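Local coordinates for cutinase-like protein (Cryptococcus sp., PDB 2CZQ) that probably hydrolyses carboxylic esters, as a cutinase-like enzyme with the alpha/beta hydrolase fold, at residues 9-14 against 33-38; 21-26 against 41-46; 48-53 against 84-89; 76-81 against 107-112; 158-163 against 181-186. All coordinates share one frame; numbering follows the deposited sequence. Where two conformers were deposited one is given.

Contact 1 of 5, residues 9-14 against 33-38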
# COMPACT_ATOMS: atom_id res chain seq x y z
N TYR A 9 11.29 11.41 3.57
CA TYR A 9 10.55 10.25 3.10
C TYR A 9 9.36 10.67 2.25
O TYR A 9 8.89 11.80 2.33
CB TYR A 9 10.10 9.37 4.28
CG TYR A 9 9.08 10.04 5.17
CD1 TYR A 9 9.49 10.84 6.24
CD2 TYR A 9 7.72 9.91 4.92
CE1 TYR A 9 8.57 11.48 7.04
CE2 TYR A 9 6.78 10.54 5.72
CZ TYR A 9 7.21 11.33 6.78
OH TYR A 9 6.27 11.96 7.54
N VAL A 10 8.90 9.73 1.44
CA VAL A 10 7.75 9.94 0.58
C VAL A 10 6.75 8.82 0.81
O VAL A 10 7.12 7.63 0.80
CB VAL A 10 8.14 9.99 -0.92
CG1 VAL A 10 6.96 10.44 -1.76
CG2 VAL A 10 9.32 10.92 -1.14
N LEU A 11 5.50 9.21 1.01
CA LEU A 11 4.37 8.29 1.07
C LEU A 11 3.76 8.28 -0.32
O LEU A 11 3.06 9.21 -0.71
CB LEU A 11 3.36 8.75 2.13
CG LEU A 11 3.95 9.06 3.52
CD1 LEU A 11 2.89 9.63 4.44
CD2 LEU A 11 4.58 7.82 4.14
N ILE A 12 4.11 7.25 -1.09
CA ILE A 12 3.62 7.12 -2.45
C ILE A 12 2.32 6.33 -2.36
O ILE A 12 2.33 5.18 -1.92
CB ILE A 12 4.64 6.37 -3.34
CG1 ILE A 12 5.92 7.20 -3.53
CG2 ILE A 12 4.01 5.99 -4.70
CD1 ILE A 12 7.05 6.47 -4.24
N ASN A 13 1.22 6.95 -2.75
CA ASN A 13 -0.07 6.28 -2.67
C ASN A 13 -0.76 6.21 -4.01
O ASN A 13 -0.80 7.20 -4.76
CB ASN A 13 -0.97 6.91 -1.60
CG ASN A 13 -1.58 8.23 -2.04
OD1 ASN A 13 -2.75 8.29 -2.41
ND2 ASN A 13 -0.79 9.30 -1.99
N THR A 14 -1.27 5.03 -4.32
CA THR A 14 -1.95 4.77 -5.58
C THR A 14 -3.41 4.45 -5.28
O THR A 14 -3.73 3.55 -4.49
CB THR A 14 -1.27 3.62 -6.32
OG1 THR A 14 0.13 3.90 -6.44
CG2 THR A 14 -1.77 3.53 -7.76
N GLN A 33 -1.56 11.77 9.89
CA GLN A 33 -0.92 11.36 11.14
C GLN A 33 0.58 11.14 10.97
O GLN A 33 1.37 11.57 11.81
CB GLN A 33 -1.55 10.08 11.67
CG GLN A 33 -3.01 10.19 12.07
CD GLN A 33 -3.49 8.90 12.68
OE1 GLN A 33 -3.44 8.74 13.90
NE2 GLN A 33 -3.91 7.97 11.84
N ILE A 34 0.97 10.48 9.89
CA ILE A 34 2.38 10.16 9.66
C ILE A 34 3.18 11.44 9.47
O ILE A 34 4.22 11.63 10.10
CB ILE A 34 2.56 9.23 8.43
CG1 ILE A 34 1.88 7.87 8.65
CG2 ILE A 34 4.04 9.05 8.09
CD1 ILE A 34 1.47 7.20 7.35
N THR A 35 2.69 12.32 8.59
CA THR A 35 3.42 13.56 8.31
C THR A 35 3.46 14.51 9.50
O THR A 35 4.39 15.29 9.62
CB THR A 35 2.91 14.28 7.05
OG1 THR A 35 1.51 14.56 7.16
CG2 THR A 35 3.08 13.40 5.80
N ALA A 36 2.45 14.44 10.37
CA ALA A 36 2.48 15.22 11.60
C ALA A 36 3.46 14.64 12.62
O ALA A 36 4.03 15.38 13.42
CB ALA A 36 1.08 15.32 12.21
N ALA A 37 3.66 13.33 12.57
CA ALA A 37 4.54 12.65 13.53
C ALA A 37 6.01 12.78 13.16
O ALA A 37 6.87 12.93 14.04
CB ALA A 37 4.16 11.18 13.65
N LEU A 38 6.31 12.71 11.87
CA LEU A 38 7.68 12.71 11.37
C LEU A 38 7.88 13.79 10.33
O LEU A 38 7.19 13.83 9.32
CB LEU A 38 8.04 11.35 10.76
CG LEU A 38 8.19 10.16 11.70
CD1 LEU A 38 8.51 8.92 10.87
CD2 LEU A 38 9.25 10.39 12.77
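Strand 9-14 and helix 33-37 run almost exactly antiparallel, at 176°, with their axes 10.6 Å apart, so that Tyr9 and Leu11 face the last turn of the helix and the residue that follows it. This is the strand-to-helix half of the beta-alpha-beta unit formed by strand 9-14, helix 28-37 and strand 41-45. The Tyr9 ring lies with CE2 3.9 Å from Ile34 CG2 and CE1 3.8 Å from Leu38 CB, and its hydroxyl reaches the helix end. There Tyr9 OH donates to Leu38 O at 2.7 Å, the acceptor lying at the ring edge and the hydroxyl tilted 29° from the carbonyl plane. One step along the same strand face, Leu11 CD1 packs 3.9 Å from Ile34 CG2 and 4.0 Å from Thr35 CG2. Ile34 presents that methyl because CG2 stands opposite the backbone N, while CG1 takes the place beside it (chi1 -64°). Thr35 suits the border: its methyl meets Leu11 while OG1 bonds back to Asn31 O in its own helix. Branched aliphatic groups thus fill the interface, and the tyrosine adds one directional bond that gives the carbonyl of buried Leu38 a partner, at the first residue past the helix.

Contact 2 of 5, residues 21-26 against 41-46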
# COMPACT_ATOMS: atom_id res chain seq x y z
N GLN A 21 -7.95 12.03 -9.37
CA GLN A 21 -6.52 12.20 -9.25
C GLN A 21 -6.23 13.12 -8.07
O GLN A 21 -6.83 14.19 -7.95
CB GLN A 21 -5.94 12.77 -10.55
CG GLN A 21 -4.42 12.94 -10.54
CD GLN A 21 -3.67 11.62 -10.43
OE1 GLN A 21 -3.79 10.76 -11.30
NE2 GLN A 21 -2.92 11.45 -9.35
N GLY A 22 -5.34 12.68 -7.19
CA GLY A 22 -5.17 13.27 -5.87
C GLY A 22 -4.94 12.14 -4.89
O GLY A 22 -4.89 10.97 -5.29
N GLN A 23 -4.80 12.47 -3.61
CA GLN A 23 -4.58 11.43 -2.61
C GLN A 23 -5.80 10.52 -2.51
O GLN A 23 -6.94 10.98 -2.56
CB GLN A 23 -4.27 12.06 -1.25
CG GLN A 23 -3.84 11.02 -0.23
CD GLN A 23 -3.45 11.58 1.13
OE1 GLN A 23 -2.89 10.85 1.93
NE2 GLN A 23 -3.74 12.85 1.40
N SER A 24 -5.55 9.22 -2.38
CA SER A 24 -6.64 8.29 -2.15
C SER A 24 -7.30 8.56 -0.80
O SER A 24 -6.61 8.80 0.21
CB SER A 24 -6.13 6.86 -2.17
OG SER A 24 -7.16 5.94 -1.87
N ALA A 25 -8.62 8.49 -0.77
CA ALA A 25 -9.35 8.53 0.49
C ALA A 25 -8.88 7.43 1.43
O ALA A 25 -8.99 7.57 2.65
CB ALA A 25 -10.84 8.41 0.24
N GLY A 26 -8.35 6.34 0.87
CA GLY A 26 -7.86 5.24 1.67
C GLY A 26 -6.73 5.59 2.63
O GLY A 26 -6.54 4.88 3.61
N GLY A 41 8.49 14.62 5.40
CA GLY A 41 7.61 13.81 4.59
C GLY A 41 6.83 14.57 3.55
O GLY A 41 6.43 15.72 3.75
N THR A 42 6.60 13.91 2.42
CA THR A 42 5.63 14.38 1.43
C THR A 42 4.77 13.21 1.00
O THR A 42 5.13 12.04 1.18
CB THR A 42 6.31 15.00 0.18
OG1 THR A 42 7.23 14.05 -0.37
CG2 THR A 42 7.14 16.26 0.53
N ILE A 43 3.62 13.55 0.43
CA ILE A 43 2.65 12.59 -0.05
C ILE A 43 2.60 12.71 -1.57
O ILE A 43 2.23 13.76 -2.11
CB ILE A 43 1.26 12.88 0.56
CG1 ILE A 43 1.30 12.78 2.09
CG2 ILE A 43 0.21 11.93 -0.02
CD1 ILE A 43 0.12 13.43 2.79
N TYR A 44 2.99 11.63 -2.26
CA TYR A 44 2.98 11.60 -3.71
C TYR A 44 1.84 10.74 -4.20
O TYR A 44 1.75 9.56 -3.84
CB TYR A 44 4.30 11.07 -4.29
CG TYR A 44 4.25 11.03 -5.79
CD1 TYR A 44 4.33 12.21 -6.52
CD2 TYR A 44 4.07 9.84 -6.49
CE1 TYR A 44 4.24 12.21 -7.90
CE2 TYR A 44 3.99 9.82 -7.87
CZ TYR A 44 4.08 11.01 -8.57
OH TYR A 44 4.01 11.06 -9.94
N ASN A 45 0.98 11.32 -5.03
CA ASN A 45 -0.18 10.62 -5.57
C ASN A 45 0.13 10.09 -6.97
O ASN A 45 0.30 10.87 -7.92
CB ASN A 45 -1.40 11.54 -5.62
CG ASN A 45 -1.58 12.33 -4.35
OD1 ASN A 45 -1.53 11.78 -3.24
ND2 ASN A 45 -1.81 13.63 -4.49
N THR A 46 0.21 8.78 -7.09
CA THR A 46 0.54 8.16 -8.36
C THR A 46 -0.37 8.67 -9.47
O THR A 46 -1.59 8.73 -9.31
CB THR A 46 0.38 6.66 -8.20
OG1 THR A 46 1.30 6.23 -7.20
CG2 THR A 46 0.78 5.90 -9.48
O HOH W 1 -2.24 13.90 -7.72
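Asn45 lays its carboxamide against the peptide joining Gly22 to Gln23, and this packing, with one direct hydrogen bond from Gln21, sets the loop between strand 9-14 and helix 28-37 against edge strand 41-45 of the alpha/beta hydrolase sheet. The carboxamide lies flat over the face of that peptide, plane against plane, with Asn45 CG 3.4 Å from Gly22 C, and its two ends differ. Asn45 OD1 turns toward Gln23, 3.1 Å from Gln23 CA, and also accepts from Asn13 ND2 on the neighbouring strand; ND2 is directed toward a bridging water. Although Gln23 N is close to both ends of the amide, it bonds to neither. Glycine fits at position 22 because the backbone there would press a side chain against the preceding carbonyl.

Gln23 reaches across Ile43 as an extended chain, its CG opposite the backbone N (chi1 -172°), and its amide plane is only 25° from that of Asn45. The flat amide of Gln23 lies against the isoleucine methyls, with OE1 3.8 Å from Ile43 CG2, while OE1 is held by Asn31 ND2 of helix 28-37 and CB rests on Asn45 OD1. Further on, Ser24 OG accepts from Gly26 N in an ST turn that leads toward that helix.

Gln21, by contrast, bends at chi2 and brings its amide back to the strand end. Gln21 NE2 donates to Thr46 O at 3.0 Å in a nearly straight bond (168°), but from above the carbonyl plane, and it also donates to water 1 at 3.0 Å, which accepts from Asn45 ND2 at 3.3 Å.

Contact 3 of 5, residues 48-53 against 84-89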
# COMPACT_ATOMS: atom_id res chain seq x y z
N TYR A 48 -2.14 8.15 -12.84
CA TYR A 48 -2.66 7.21 -13.82
C TYR A 48 -4.16 7.40 -13.90
O TYR A 48 -4.72 8.19 -13.14
CB TYR A 48 -2.25 5.76 -13.51
CG TYR A 48 -3.04 5.01 -12.46
CD1 TYR A 48 -3.23 5.51 -11.17
CD2 TYR A 48 -3.56 3.74 -12.76
CE1 TYR A 48 -3.95 4.78 -10.22
CE2 TYR A 48 -4.27 3.01 -11.82
CZ TYR A 48 -4.46 3.53 -10.56
OH TYR A 48 -5.16 2.78 -9.65
N THR A 49 -4.80 6.70 -14.83
CA THR A 49 -6.22 6.93 -15.06
C THR A 49 -7.12 6.33 -13.98
O THR A 49 -8.23 6.82 -13.78
CB THR A 49 -6.67 6.36 -16.42
OG1 THR A 49 -6.26 5.00 -16.52
CG2 THR A 49 -5.99 7.08 -17.59
N ALA A 50 -6.66 5.27 -13.32
CA ALA A 50 -7.49 4.53 -12.37
C ALA A 50 -8.85 4.21 -13.00
O ALA A 50 -9.90 4.44 -12.40
CB ALA A 50 -7.64 5.31 -11.05
N ASP A 51 -8.82 3.70 -14.23
CA ASP A 51 -10.04 3.44 -14.97
C ASP A 51 -10.56 2.03 -14.69
O ASP A 51 -9.83 1.19 -14.13
CB ASP A 51 -9.85 3.68 -16.48
CG ASP A 51 -8.88 2.71 -17.11
OD1 ASP A 51 -9.23 1.52 -17.25
OD2 ASP A 51 -7.75 3.06 -17.52
N PHE A 52 -11.81 1.77 -15.06
CA PHE A 52 -12.42 0.51 -14.65
C PHE A 52 -11.82 -0.74 -15.30
O PHE A 52 -12.05 -1.84 -14.82
CB PHE A 52 -13.95 0.53 -14.77
CG PHE A 52 -14.47 0.42 -16.19
CD1 PHE A 52 -14.47 -0.79 -16.87
CD2 PHE A 52 -14.99 1.54 -16.82
CE1 PHE A 52 -14.96 -0.88 -18.17
CE2 PHE A 52 -15.48 1.46 -18.11
CZ PHE A 52 -15.47 0.25 -18.78
N SER A 53 -11.04 -0.58 -16.37
CA SER A 53 -10.46 -1.74 -17.05
C SER A 53 -9.56 -2.57 -16.15
O SER A 53 -9.41 -3.78 -16.37
CB SER A 53 -9.68 -1.33 -18.30
OG SER A 53 -8.40 -0.81 -17.99
N TYR A 84 -4.63 1.20 -2.69
CA TYR A 84 -6.01 0.81 -2.41
C TYR A 84 -6.66 0.28 -3.68
O TYR A 84 -6.68 0.96 -4.71
CB TYR A 84 -6.79 2.03 -1.92
CG TYR A 84 -8.29 1.85 -1.82
CD1 TYR A 84 -8.86 0.71 -1.22
CD2 TYR A 84 -9.16 2.80 -2.36
CE1 TYR A 84 -10.24 0.55 -1.14
CE2 TYR A 84 -10.53 2.65 -2.29
CZ TYR A 84 -11.07 1.53 -1.69
OH TYR A 84 -12.44 1.40 -1.62
N SER A 85 -7.21 -0.94 -3.60
CA SER A 85 -8.01 -1.51 -4.68
C SER A 85 -7.15 -1.61 -5.95
O SER A 85 -6.09 -2.24 -5.90
CB SER A 85 -9.32 -0.74 -4.85
OG SER A 85 -10.24 -1.51 -5.59
N GLN A 86 -7.55 -1.00 -7.06
CA GLN A 86 -6.70 -1.03 -8.25
C GLN A 86 -5.27 -0.58 -7.92
O GLN A 86 -4.30 -1.11 -8.45
CB GLN A 86 -7.28 -0.17 -9.38
CG GLN A 86 -6.40 -0.23 -10.62
CD GLN A 86 -6.99 0.35 -11.89
OE1 GLN A 86 -6.36 0.26 -12.93
NE2 GLN A 86 -8.17 0.97 -11.81
N GLY A 87 -5.15 0.42 -7.05
CA GLY A 87 -3.85 0.93 -6.64
C GLY A 87 -3.02 -0.07 -5.86
O GLY A 87 -1.79 -0.03 -5.91
N ALA A 88 -3.68 -0.95 -5.12
CA ALA A 88 -2.98 -2.05 -4.45
C ALA A 88 -2.39 -3.00 -5.48
O ALA A 88 -1.23 -3.39 -5.36
CB ALA A 88 -3.90 -2.78 -3.48
N ALA A 89 -3.17 -3.37 -6.49
CA ALA A 89 -2.67 -4.22 -7.57
C ALA A 89 -1.49 -3.56 -8.28
O ALA A 89 -0.47 -4.20 -8.53
CB ALA A 89 -3.79 -4.56 -8.55
O HOH W 2 -6.26 2.33 -14.70
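Gln86 bridges to the loop 48-53 through its amide: NE2 donates to Asp51 O at 2.9 Å, with an N-H...O angle of 148° and the donor tilted from the carbonyl plane. OE1 of the same amide lies 2.7 Å from water 2, which probably donates to it, at least part of the time, and that water accepts from Asp51 N at 2.9 Å. The glutamine is long enough to reach because its chain is extended, with CG opposite the backbone N (chi1 -179°). Tyr48 packs beside the chain: its ring stands nearly perpendicular to the Gln86 amide and meets OE1 at its edge, 3.6 Å from CE2, while Tyr48 OH sits 3.4 Å from Gln86 CG.

A second shell holds these groups. Tyr48 OH bonds to Arg15 O, and Gln86 NE2 also bonds to Thr17 OG1. Asp51 shapes its own loop, since OD1 accepts from Ser53 N (2.9 Å), an Asx turn, and from Ser53 OG, while OD2 takes the hydroxyl of Thr49 at 2.6 Å.

Gln86 directly follows Ser85, the probable nucleophile on a GxSxG elbow, whose OG bonds to His180 NE2. The contact thus joins the loop between strand 41-45 and helix 57-73 to the turn where strand 78-84 passes into helix 86-98.

Contact 4 of 5, residues 76-81 against 107-112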
# COMPACT_ATOMS: atom_id res chain seq x y z
N ASN A 76 19.52 8.44 0.12
CA ASN A 76 19.10 8.01 1.44
C ASN A 76 17.62 8.23 1.74
O ASN A 76 17.18 8.04 2.86
CB ASN A 76 19.98 8.67 2.50
CG ASN A 76 21.44 8.35 2.29
OD1 ASN A 76 21.83 7.19 2.40
ND2 ASN A 76 22.23 9.35 1.96
N VAL A 77 16.85 8.63 0.72
CA VAL A 77 15.42 8.81 0.90
C VAL A 77 14.73 7.48 1.23
O VAL A 77 15.17 6.41 0.79
CB VAL A 77 14.77 9.48 -0.35
CG1 VAL A 77 14.76 8.56 -1.56
CG2 VAL A 77 13.37 10.01 -0.04
N CYS A 78 13.67 7.55 2.02
CA CYS A 78 12.85 6.39 2.36
C CYS A 78 11.47 6.50 1.74
O CYS A 78 10.95 7.60 1.57
CB CYS A 78 12.68 6.31 3.86
SG CYS A 78 14.23 6.19 4.78
N TYR A 79 10.87 5.35 1.46
CA TYR A 79 9.52 5.29 0.93
C TYR A 79 8.62 4.37 1.73
O TYR A 79 9.06 3.32 2.23
CB TYR A 79 9.53 4.76 -0.50
CG TYR A 79 10.34 5.60 -1.45
CD1 TYR A 79 9.86 6.83 -1.88
CD2 TYR A 79 11.58 5.18 -1.89
CE1 TYR A 79 10.60 7.62 -2.74
CE2 TYR A 79 12.34 5.97 -2.76
CZ TYR A 79 11.83 7.19 -3.17
OH TYR A 79 12.55 7.98 -4.03
N ILE A 80 7.34 4.75 1.80
CA ILE A 80 6.27 3.80 2.08
C ILE A 80 5.40 3.78 0.83
O ILE A 80 5.01 4.84 0.33
CB ILE A 80 5.41 4.23 3.30
CG1 ILE A 80 6.27 4.42 4.56
CG2 ILE A 80 4.26 3.24 3.53
CD1 ILE A 80 6.90 3.15 5.12
N LEU A 81 5.11 2.59 0.32
CA LEU A 81 4.20 2.44 -0.81
C LEU A 81 2.83 2.02 -0.30
O LEU A 81 2.72 1.03 0.42
CB LEU A 81 4.71 1.41 -1.82
CG LEU A 81 6.15 1.56 -2.30
CD1 LEU A 81 6.46 0.52 -3.36
CD2 LEU A 81 6.44 2.97 -2.81
N ALA A 107 15.29 1.11 -0.26
CA ALA A 107 14.70 2.40 0.09
C ALA A 107 13.23 2.29 0.50
O ALA A 107 12.73 3.14 1.24
CB ALA A 107 14.84 3.38 -1.07
N VAL A 108 12.55 1.26 0.00
CA VAL A 108 11.15 1.04 0.37
C VAL A 108 11.11 0.35 1.72
O VAL A 108 11.41 -0.85 1.84
CB VAL A 108 10.38 0.24 -0.70
CG1 VAL A 108 8.94 0.03 -0.24
CG2 VAL A 108 10.39 0.98 -2.04
N LYS A 109 10.75 1.11 2.75
CA LYS A 109 10.76 0.59 4.11
C LYS A 109 9.50 -0.18 4.46
O LYS A 109 9.51 -0.99 5.38
CB LYS A 109 10.99 1.71 5.13
CG LYS A 109 12.25 2.54 4.88
CD LYS A 109 13.53 1.70 4.78
CE LYS A 109 14.72 2.58 4.42
NZ LYS A 109 15.96 1.80 4.11
N GLY A 110 8.41 0.08 3.74
CA GLY A 110 7.16 -0.61 4.01
C GLY A 110 6.21 -0.49 2.85
O GLY A 110 6.27 0.47 2.08
N VAL A 111 5.33 -1.48 2.74
CA VAL A 111 4.27 -1.51 1.74
C VAL A 111 2.96 -1.75 2.50
O VAL A 111 2.87 -2.69 3.30
CB VAL A 111 4.49 -2.63 0.71
CG1 VAL A 111 3.36 -2.67 -0.29
CG2 VAL A 111 5.83 -2.45 0.00
N PHE A 112 1.98 -0.88 2.29
CA PHE A 112 0.72 -0.94 2.99
C PHE A 112 -0.41 -0.98 1.98
O PHE A 112 -0.59 -0.04 1.20
CB PHE A 112 0.58 0.27 3.92
CG PHE A 112 -0.68 0.26 4.73
CD1 PHE A 112 -0.75 -0.44 5.92
CD2 PHE A 112 -1.81 0.94 4.28
CE1 PHE A 112 -1.93 -0.46 6.66
CE2 PHE A 112 -2.98 0.93 5.01
CZ PHE A 112 -3.04 0.23 6.20
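Tyr79 N and Tyr79 O both bond across to 107-112, the start of a parallel ladder between strands 78-84 and 108-114, inner neighbours in the sheet of this alpha/beta hydrolase. Tyr79 N donates to Ala107 O at 2.9 Å and Lys109 N to Tyr79 O at 2.8 Å; beyond them Leu81 N reaches Gly110 O at 3.0 Å and Phe112 N reaches Leu81 O at 2.8 Å. A beta bulge shifts the register by one between Tyr79 and Ile80, and CA-H...O contacts, such as Ile80 CA to Gly110 O, supplement the ladder.

Apolar packing lies mainly on the side shared by Tyr79, Leu81, Val108 and Val111, which faces helices 57-73 and 86-98. The edge of the Tyr79 ring meets Ala107, CD2 to CB being 3.8 Å. Val108 CG1, placed opposite its backbone N (chi1 179°), comes 3.8 Å from Leu81 CG, the two side chains crossing at about a right angle. On the other side, Ile80 CD1 lies 3.7 Å from Gly110 N, where glycine leaves room for the methyl.

Sulfur and lysine methylenes make the remaining contact. Lys109 bends so that CE packs 3.7 Å from Cys78 SG, the sulfur disulfide-bonded to Cys6, while NZ turns to Asn106 O.

Backbone bonding thus alternates along 78-81: Tyr79 and Leu81 bond within this ladder, Cys78 and Ile80 to strand 9-14. Probably as a consequence of the bulge, Gly110 N is buried with no partner in the model.

Contact 5 of 5, residues 158-163 against 181-186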
# COMPACT_ATOMS: atom_id res chain seq x y z
N LEU A 158 2.15 -4.95 4.86
CA LEU A 158 0.92 -5.20 5.57
C LEU A 158 -0.18 -5.13 4.53
O LEU A 158 -0.37 -4.09 3.90
CB LEU A 158 0.69 -4.14 6.64
CG LEU A 158 1.02 -4.45 8.10
CD1 LEU A 158 0.49 -3.31 8.96
CD2 LEU A 158 0.46 -5.78 8.57
N ASP A 159 -0.86 -6.26 4.33
CA ASP A 159 -1.96 -6.35 3.37
C ASP A 159 -3.26 -6.49 4.16
O ASP A 159 -3.59 -7.56 4.69
CB ASP A 159 -1.74 -7.52 2.41
CG ASP A 159 -2.69 -7.48 1.23
OD1 ASP A 159 -3.57 -6.60 1.21
OD2 ASP A 159 -2.61 -8.32 0.30
N VAL A 160 -3.97 -5.37 4.25
CA VAL A 160 -5.14 -5.25 5.09
C VAL A 160 -6.39 -5.51 4.27
O VAL A 160 -6.67 -4.81 3.29
CB VAL A 160 -5.20 -3.85 5.75
CG1 VAL A 160 -6.39 -3.74 6.70
CG2 VAL A 160 -3.90 -3.53 6.47
N CYS A 161 -7.13 -6.55 4.66
CA CYS A 161 -8.34 -6.94 3.96
C CYS A 161 -9.45 -7.03 4.98
O CYS A 161 -9.42 -7.87 5.88
CB CYS A 161 -8.15 -8.28 3.26
SG CYS A 161 -9.63 -8.82 2.37
N ALA A 162 -10.44 -6.14 4.86
CA ALA A 162 -11.59 -6.15 5.75
C ALA A 162 -12.36 -7.44 5.54
O ALA A 162 -12.58 -7.86 4.40
CB ALA A 162 -12.49 -4.96 5.46
N TYR A 163 -12.79 -8.08 6.62
CA TYR A 163 -13.57 -9.30 6.51
C TYR A 163 -14.77 -9.04 5.61
O TYR A 163 -15.54 -8.11 5.82
CB TYR A 163 -14.03 -9.77 7.88
CG TYR A 163 -14.71 -11.12 7.86
CD1 TYR A 163 -16.07 -11.23 7.54
CD2 TYR A 163 -14.00 -12.28 8.13
CE1 TYR A 163 -16.70 -12.47 7.52
CE2 TYR A 163 -14.63 -13.52 8.12
CZ TYR A 163 -15.98 -13.60 7.82
OH TYR A 163 -16.62 -14.82 7.79
N LEU A 181 -15.41 -0.47 0.61
CA LEU A 181 -15.47 0.99 0.66
C LEU A 181 -15.18 1.53 2.07
O LEU A 181 -15.14 2.74 2.26
CB LEU A 181 -16.85 1.47 0.19
CG LEU A 181 -17.33 0.95 -1.17
CD1 LEU A 181 -18.74 1.41 -1.46
CD2 LEU A 181 -16.39 1.37 -2.29
N SER A 182 -14.95 0.64 3.03
CA SER A 182 -14.89 0.99 4.45
C SER A 182 -13.58 1.66 4.87
O SER A 182 -13.54 2.42 5.84
CB SER A 182 -15.14 -0.25 5.32
OG SER A 182 -14.06 -1.18 5.21
N TYR A 183 -12.51 1.36 4.14
CA TYR A 183 -11.17 1.67 4.62
C TYR A 183 -10.90 3.12 4.99
O TYR A 183 -10.24 3.35 6.01
CB TYR A 183 -10.09 1.18 3.66
CG TYR A 183 -10.17 -0.29 3.36
CD1 TYR A 183 -9.61 -1.23 4.23
CD2 TYR A 183 -10.81 -0.75 2.22
CE1 TYR A 183 -9.68 -2.59 3.95
CE2 TYR A 183 -10.89 -2.10 1.93
CZ TYR A 183 -10.33 -3.01 2.80
OH TYR A 183 -10.38 -4.36 2.54
N PRO A 184 -11.34 4.10 4.19
CA PRO A 184 -11.01 5.50 4.50
C PRO A 184 -11.39 5.92 5.92
O PRO A 184 -10.66 6.73 6.51
CB PRO A 184 -11.83 6.29 3.48
CG PRO A 184 -11.89 5.37 2.31
CD PRO A 184 -12.10 4.00 2.93
N SER A 185 -12.48 5.38 6.45
CA SER A 185 -12.94 5.79 7.77
C SER A 185 -12.82 4.72 8.85
O SER A 185 -13.21 4.95 9.99
CB SER A 185 -14.36 6.33 7.69
OG SER A 185 -14.32 7.64 7.16
N ASP A 186 -12.25 3.57 8.50
CA ASP A 186 -12.05 2.53 9.49
C ASP A 186 -10.89 2.93 10.39
O ASP A 186 -9.76 3.09 9.93
CB ASP A 186 -11.79 1.20 8.82
CG ASP A 186 -11.81 0.06 9.79
OD1 ASP A 186 -10.94 0.03 10.69
OD2 ASP A 186 -12.65 -0.85 9.71
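Tyr183 reaches with its hydroxyl to the backbone just past the end of strand 157-160, and there the contact is tight. Ala162 N donates to Tyr183 OH at 2.9 Å in an almost straight bond (169°), the nitrogen lying near the ring plane at its edge. Around that bond the fit is close: Ala162 CB is 3.9 Å from Tyr183 CZ, and Cys161 CA stands 3.6 Å from Tyr183 OH. Alanine suits the place, since its small methyl rests beside the phenol while the peptide N-H still reaches the oxygen. The ring is carried there by a side chain whose CG sits next to the backbone N, opposite the carbonyl carbon (chi1 -57°).

Away from the hydroxyl the packing slackens. Val160 meets the ring with its carbonyl O, 3.8 Å from Tyr183 CE1, while its CG1 stays at 4.4 Å from that carbon; its other neighbours include Met192 of helix 187-200. Toward the more open border, partly exposed Ser182 brings OG no nearer than 4.1 Å to Ala162 CB and bonds instead to Gln179 O in its own part of the chain.

The Cys161 side chain starts out away from Tyr183, and its sulfur is disulfide-bonded to Cys168. Tyr183 OH also bonds to Asp165 OD2, and Asp165 is the probable acid of a Ser-His-Asp triad with His180 and Ser85. The phenol oxygen therefore links a backbone N-H to that carboxylate, and having both partners probably fixes the rotation of the hydroxyl and helps to position the aspartate.

In the fold
Contacts 1, 2, 4 and 5 all reach one parallel sheet, ordered 41-45, 9-14, 78-84, 108-114, 157-160, 126-127. Contacts 1 and 2 alternate along the chain, with centres about 9 Å apart, and build its first crossover; contact 4, its centre about 10 Å from that of contact 1, forms the middle of the sheet. Contacts 3 and 4 also alternate (48-53, 76-81, 84-89, 107-112), strand 78-84 running into helix 86-98, but their centres lie about 20 Å apart on opposite sides of the chain's centre. Contact 5 comes last and packs Tyr183 on Tyr84 of contact 3. The sheet forms the core, and the loops at the ends of its strands carry the probable catalytic residues.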